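PDB 4GS1: DyP-type peroxidase from Thermobifida cellulosilytica, which probably uses hydrogen peroxide and a bound haem to oxidise dyes and other substrates, as DyP-type peroxidases do. Local coordinates for residues Ala289-Ala292 and Leu296-Pro299; Pro260-Glu263 and His269-Thr272. All coordinates share one frame; numbering follows the deposited sequence.

Interaction 1: Ala289-Ala292 and Leu296-Pro299; sequences ARDA and LVIP
Leu296 lays its CD2 methyl over the middle of the Arg290 guanidinium, with CD2 3.7 Å from CZ and facing one side of the flat group. The same methyl also sits 3.9 Å from Arg290 CG, so it touches both the start of the arginine chain and its charged end. Both CB atoms set out away from the opposite segment. In each residue CG stands beside the backbone N, chi1 -67° in Arg290 and -70° in Leu296, and from there the two chains run out to meet. The guanidinium itself is tied by NH1 to the carbonyl oxygen of Gly294, in the turn that joins the segments, which probably helps to hold the group where the methyl meets its face.

The backbones are bridged once, between Arg290 and Leu296, and Val297 N gives the bridge its direct bond, reaching Ala289 O at 2.9 Å and nearly straight at the hydrogen (178°). That oxygen also accepts from a water, which in turn takes the N-H of Ile298 and carries the pairing one residue further. Beyond the bond, Val297 CG2 lies 4.0 Å from Ala289 CB and 3.7 Å from Asp291 OD1, so the methyl touches both the alanine and the carboxylate. A second water donates to both Asp291 OD2 and Leu296 O, stitching the other end of the pair.

This is a short hairpin-like turn in the long loop between helix 259-266 and helix 303-307, at the surface of the C-terminal DyP region. Behind it, Val297 and Ile298 rest on Leu276. The turn is held by a single backbone bridge, helped by two bridging waters and by a methyl over a cation.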
ATOM      1  N   ALA B 289      -0.466  17.900 -36.732  1.00 16.74           N
ATOM      2  CA  ALA B 289      -1.070  16.862 -37.563  1.00 18.93           C
ATOM      3  C   ALA B 289      -2.578  17.055 -37.690  1.00 19.35           C
ATOM      4  O   ALA B 289      -3.279  17.241 -36.689  1.00 19.62           O
ATOM      5  CB  ALA B 289      -0.759  15.481 -37.004  1.00 22.07           C
ATOM      6  N   ARG B 290      -3.071  17.015 -38.924  1.00 18.91           N
ATOM      7  CA  ARG B 290      -4.503  17.158 -39.184  1.00 19.40           C
ATOM      8  C   ARG B 290      -5.048  16.014 -40.028  1.00 26.67           C
ATOM      9  O   ARG B 290      -4.303  15.373 -40.779  1.00 24.24           O
ATOM     10  CB  ARG B 290      -4.783  18.477 -39.903  1.00 22.98           C
ATOM     11  CG  ARG B 290      -4.520  19.699 -39.063  1.00 22.97           C
ATOM     12  CD  ARG B 290      -4.792  20.973 -39.843  1.00 26.42           C
ATOM     13  NE  ARG B 290      -4.384  22.134 -39.061  1.00 27.36           N
ATOM     14  CZ  ARG B 290      -5.190  22.779 -38.221  1.00 29.94           C
ATOM     15  NH1 ARG B 290      -6.449  22.380 -38.077  1.00 26.57           N
ATOM     16  NH2 ARG B 290      -4.741  23.819 -37.529  1.00 26.87           N
ATOM     17  N   ASP B 291      -6.350  15.765 -39.891  1.00 22.40           N
ATOM     18  CA  ASP B 291      -7.063  14.847 -40.769  1.00 26.40           C
ATOM     19  C   ASP B 291      -7.260  15.508 -42.125  1.00 25.06           C
ATOM     20  O   ASP B 291      -6.982  16.700 -42.296  1.00 26.63           O
ATOM     21  CB  ASP B 291      -8.447  14.513 -40.197  1.00 25.72           C
ATOM     22  CG  ASP B 291      -8.382  13.900 -38.822  1.00 39.43           C
ATOM     23  OD1 ASP B 291      -7.583  12.962 -38.621  1.00 39.10           O
ATOM     24  OD2 ASP B 291      -9.143  14.356 -37.941  1.00 42.20           O
ATOM     25  N   ALA B 292      -7.761  14.735 -43.086  1.00 27.96           N
ATOM     26  CA  ALA B 292      -8.028  15.248 -44.427  1.00 33.41           C
ATOM     27  C   ALA B 292      -9.020  16.406 -44.395  1.00 32.64           C
ATOM     28  O   ALA B 292      -8.922  17.336 -45.202  1.00 29.12           O
ATOM     29  CB  ALA B 292      -8.541  14.135 -45.325  1.00 37.03           C
ATOM     30  N   LEU B 296      -7.725  18.700 -36.119  1.00 19.39           N
ATOM     31  CA  LEU B 296      -6.476  18.299 -35.468  1.00 19.67           C
ATOM     32  C   LEU B 296      -6.572  16.847 -35.016  1.00 20.45           C
ATOM     33  O   LEU B 296      -7.593  16.428 -34.464  1.00 19.99           O
ATOM     34  CB  LEU B 296      -6.175  19.192 -34.259  1.00 18.56           C
ATOM     35  CG  LEU B 296      -5.789  20.638 -34.564  1.00 19.22           C
ATOM     36  CD1 LEU B 296      -5.782  21.465 -33.292  1.00 22.77           C
ATOM     37  CD2 LEU B 296      -4.428  20.680 -35.238  1.00 19.86           C
ATOM     38  N   VAL B 297      -5.504  16.085 -35.249  1.00 17.14           N
ATOM     39  CA  VAL B 297      -5.438  14.684 -34.825  1.00 14.13           C
ATOM     40  C   VAL B 297      -5.414  14.567 -33.298  1.00 17.73           C
ATOM     41  O   VAL B 297      -6.111  13.729 -32.709  1.00 19.36           O
ATOM     42  CB  VAL B 297      -4.218  13.974 -35.458  1.00 18.74           C
ATOM     43  CG1 VAL B 297      -4.000  12.592 -34.846  1.00 19.57           C
ATOM     44  CG2 VAL B 297      -4.403  13.869 -36.979  1.00 19.86           C
ATOM     45  N   ILE B 298      -4.606  15.405 -32.662  1.00 14.17           N
ATOM     46  CA  ILE B 298      -4.600  15.501 -31.200  1.00 13.56           C
ATOM     47  C   ILE B 298      -5.485  16.697 -30.844  1.00 14.80           C
ATOM     48  O   ILE B 298      -5.220  17.810 -31.276  1.00 16.17           O
ATOM     49  CB  ILE B 298      -3.155  15.688 -30.685  1.00 15.22           C
ATOM     50  CG1 ILE B 298      -2.356  14.405 -30.936  1.00 17.50           C
ATOM     51  CG2 ILE B 298      -3.141  16.037 -29.202  1.00 13.11           C
ATOM     52  CD1 ILE B 298      -0.867  14.543 -30.691  1.00 17.28           C
ATOM     53  N   PRO B 299      -6.568  16.468 -30.083  1.00 14.57           N
ATOM     54  CA  PRO B 299      -7.556  17.531 -29.838  1.00 14.73           C
ATOM     55  C   PRO B 299      -6.987  18.790 -29.189  1.00 16.15           C
ATOM     56  O   PRO B 299      -5.936  18.737 -28.537  1.00 15.40           O
ATOM     57  CB  PRO B 299      -8.538  16.863 -28.869  1.00 18.93           C
ATOM     58  CG  PRO B 299      -8.482  15.413 -29.246  1.00 21.33           C
ATOM     59  CD  PRO B 299      -7.024  15.162 -29.570  1.00 13.87           C
TER
HETATM   60  O   HOH W   1      -2.536  17.161 -33.917  1.00 17.92           O
HETATM   61  O   HOH W   2      -9.247  14.049 -35.458  1.00 35.15           O

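Interaction 2: Pro260-Glu263 and His269-Thr272; sequences PDRE and HLDT
Glu263 OE2 is gripped by the backbone N-H of Leu270 and by two waters. The hydrogen bond from the backbone amide is short and close to straight, Leu270 N to Glu263 OE2 at 2.8 Å with 171° at the hydrogen. It uses the anti side of the carboxylate and comes in 24° out of its plane. The glutamate gets there by running out extended beyond CG, so that a side chain starting on helix 259-266 spans the gap to the loop returning after it.

One water donates to Glu263 OE2 at 2.8 Å and takes a weak bond from Asp271 N. The other lies among Glu263 OE2, Asp271 OD1 and His269 ND1, meeting ND1 in the plane of the ring at 2.6 Å from the water oxygen. The carboxylate and the imidazole stand almost perpendicular, their planes 84° apart, and this water links them.

Apolar packing flanks the polar link. Leu270 CG is 4.1 Å from Glu263 CG, while Leu270 CD1 lies 4.1 Å from Arg262 CB and nearly as close to Arg262 CD. Arg262 turns its charged end elsewhere, giving NE to the carbonyl oxygen of Leu257 and forming a cation-pi contact with Trp254. Arg200 donates hydrogen bonds to the carbonyl oxygens of Leu270 and Asp271.

Glu263 OE2 and Asp271 OD1 come within 4.3 Å of each other, and such like charges would tend to raise the proton affinity of both. The N-H and the waters gathered at OE2 probably offset this, consistent with an ionised glutamate that ties helix 259-266 to the loop that follows it.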
ATOM      1  N   PRO B 260     -11.119   4.820 -27.486  1.00 17.87           N
ATOM      2  CA  PRO B 260     -10.702   5.969 -28.301  1.00 18.20           C
ATOM      3  C   PRO B 260     -10.932   7.333 -27.631  1.00 19.28           C
ATOM      4  O   PRO B 260     -10.114   8.240 -27.803  1.00 17.57           O
ATOM      5  CB  PRO B 260     -11.573   5.833 -29.554  1.00 23.67           C
ATOM      6  CG  PRO B 260     -11.829   4.370 -29.666  1.00 26.20           C
ATOM      7  CD  PRO B 260     -11.982   3.891 -28.252  1.00 18.93           C
ATOM      8  N   ASP B 261     -12.018   7.484 -26.876  1.00 17.66           N
ATOM      9  CA  ASP B 261     -12.240   8.748 -26.181  1.00 17.16           C
ATOM     10  C   ASP B 261     -11.226   8.970 -25.052  1.00 17.55           C
ATOM     11  O   ASP B 261     -10.767  10.095 -24.842  1.00 16.95           O
ATOM     12  CB  ASP B 261     -13.683   8.847 -25.661  1.00 17.09           C
ATOM     13  CG  ASP B 261     -14.684   9.134 -26.768  1.00 24.60           C
ATOM     14  OD1 ASP B 261     -14.288   9.703 -27.809  1.00 22.92           O
ATOM     15  OD2 ASP B 261     -15.872   8.798 -26.585  1.00 25.73           O
ATOM     16  N   ARG B 262     -10.867   7.904 -24.345  1.00 15.80           N
ATOM     17  CA  ARG B 262      -9.832   8.008 -23.310  1.00 12.77           C
ATOM     18  C   ARG B 262      -8.516   8.450 -23.922  1.00 15.33           C
ATOM     19  O   ARG B 262      -7.783   9.253 -23.335  1.00 15.06           O
ATOM     20  CB  ARG B 262      -9.617   6.666 -22.602  1.00 16.11           C
ATOM     21  CG  ARG B 262     -10.815   6.192 -21.806  1.00 18.06           C
ATOM     22  CD  ARG B 262     -10.524   4.862 -21.139  1.00 19.86           C
ATOM     23  NE  ARG B 262     -11.763   4.174 -20.786  1.00 22.74           N
ATOM     24  CZ  ARG B 262     -11.826   2.981 -20.208  1.00 25.25           C
ATOM     25  NH1 ARG B 262     -10.717   2.335 -19.893  1.00 29.90           N
ATOM     26  NH2 ARG B 262     -13.008   2.446 -19.937  1.00 24.87           N
ATOM     27  N   GLU B 263      -8.215   7.904 -25.095  1.00 15.36           N
ATOM     28  CA  GLU B 263      -6.980   8.254 -25.793  1.00 15.00           C
ATOM     29  C   GLU B 263      -6.984   9.714 -26.211  1.00 18.58           C
ATOM     30  O   GLU B 263      -5.949  10.372 -26.149  1.00 19.09           O
ATOM     31  CB  GLU B 263      -6.760   7.330 -27.002  1.00 14.90           C
ATOM     32  CG  GLU B 263      -6.484   5.877 -26.570  1.00 14.23           C
ATOM     33  CD  GLU B 263      -6.360   4.897 -27.719  1.00 21.18           C
ATOM     34  OE1 GLU B 263      -7.017   5.100 -28.764  1.00 24.22           O
ATOM     35  OE2 GLU B 263      -5.615   3.897 -27.560  1.00 20.46           O
ATOM     36  N   HIS B 269      -2.036   6.935 -27.611  1.00 14.97           N
ATOM     37  CA  HIS B 269      -2.636   5.599 -27.586  1.00 17.38           C
ATOM     38  C   HIS B 269      -2.434   4.906 -26.245  1.00 17.00           C
ATOM     39  O   HIS B 269      -1.367   5.013 -25.637  1.00 18.01           O
ATOM     40  CB  HIS B 269      -1.998   4.728 -28.673  1.00 16.38           C
ATOM     41  CG  HIS B 269      -2.334   5.160 -30.063  1.00 17.98           C
ATOM     42  ND1 HIS B 269      -3.477   4.749 -30.711  1.00 25.48           N
ATOM     43  CD2 HIS B 269      -1.676   5.968 -30.932  1.00 20.40           C
ATOM     44  CE1 HIS B 269      -3.511   5.283 -31.922  1.00 25.52           C
ATOM     45  NE2 HIS B 269      -2.428   6.023 -32.081  1.00 20.82           N
ATOM     46  N   LEU B 270      -3.447   4.165 -25.792  1.00 13.00           N
ATOM     47  CA  LEU B 270      -3.361   3.462 -24.516  1.00 17.68           C
ATOM     48  C   LEU B 270      -2.466   2.227 -24.603  1.00 20.40           C
ATOM     49  O   LEU B 270      -1.665   1.972 -23.699  1.00 21.85           O
ATOM     50  CB  LEU B 270      -4.759   3.077 -24.009  1.00 20.33           C
ATOM     51  CG  LEU B 270      -5.456   4.027 -23.029  1.00 25.31           C
ATOM     52  CD1 LEU B 270      -6.904   3.602 -22.797  1.00 30.21           C
ATOM     53  CD2 LEU B 270      -4.703   4.089 -21.698  1.00 18.01           C
ATOM     54  N   ASP B 271      -2.589   1.465 -25.686  1.00 19.33           N
ATOM     55  CA  ASP B 271      -1.808   0.234 -25.814  1.00 22.45           C
ATOM     56  C   ASP B 271      -0.302   0.456 -25.996  1.00 25.19           C
ATOM     57  O   ASP B 271       0.512  -0.111 -25.261  1.00 23.39           O
ATOM     58  CB  ASP B 271      -2.381  -0.697 -26.904  1.00 24.85           C
ATOM     59  CG  ASP B 271      -2.499  -0.033 -28.277  1.00 35.20           C
ATOM     60  OD1 ASP B 271      -2.365   1.202 -28.405  1.00 26.31           O
ATOM     61  OD2 ASP B 271      -2.748  -0.773 -29.253  1.00 37.42           O
ATOM     62  N   THR B 272       0.064   1.294 -26.956  1.00 21.10           N
ATOM     63  CA  THR B 272       1.470   1.486 -27.301  1.00 20.13           C
ATOM     64  C   THR B 272       2.090   2.702 -26.634  1.00 20.70           C
ATOM     65  O   THR B 272       3.313   2.823 -26.566  1.00 18.26           O
ATOM     66  CB  THR B 272       1.638   1.698 -28.801  1.00 19.19           C
ATOM     67  OG1 THR B 272       0.932   2.884 -29.188  1.00 18.36           O
ATOM     68  CG2 THR B 272       1.090   0.508 -29.589  1.00 23.82           C
TER
HETATM   69  O   HOH W   3      -5.416   1.160 -27.002  1.00 29.73           O
HETATM   70  O   HOH W   4      -4.834   2.691 -29.829  1.00 31.25           O

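In the fold
Both contacts belong to helix 259-266 and the loop that runs from it to helix 303-307, in the C-terminal DyP region. They come in series: interaction 2 closes before interaction 1 opens. Their centres are 15 Å apart and their nearest atoms about 6 Å, without touching. Leu276, in the loop between them, is shared by the two, since His269 of interaction 2 and Val297 and Ile298 of interaction 1 all pack on it. The Leu270 side chain of interaction 2 is about 7 Å from the haem. Interaction 1 lies farther out, its centre 33 Å from that of the chain against 25 Å for interaction 2.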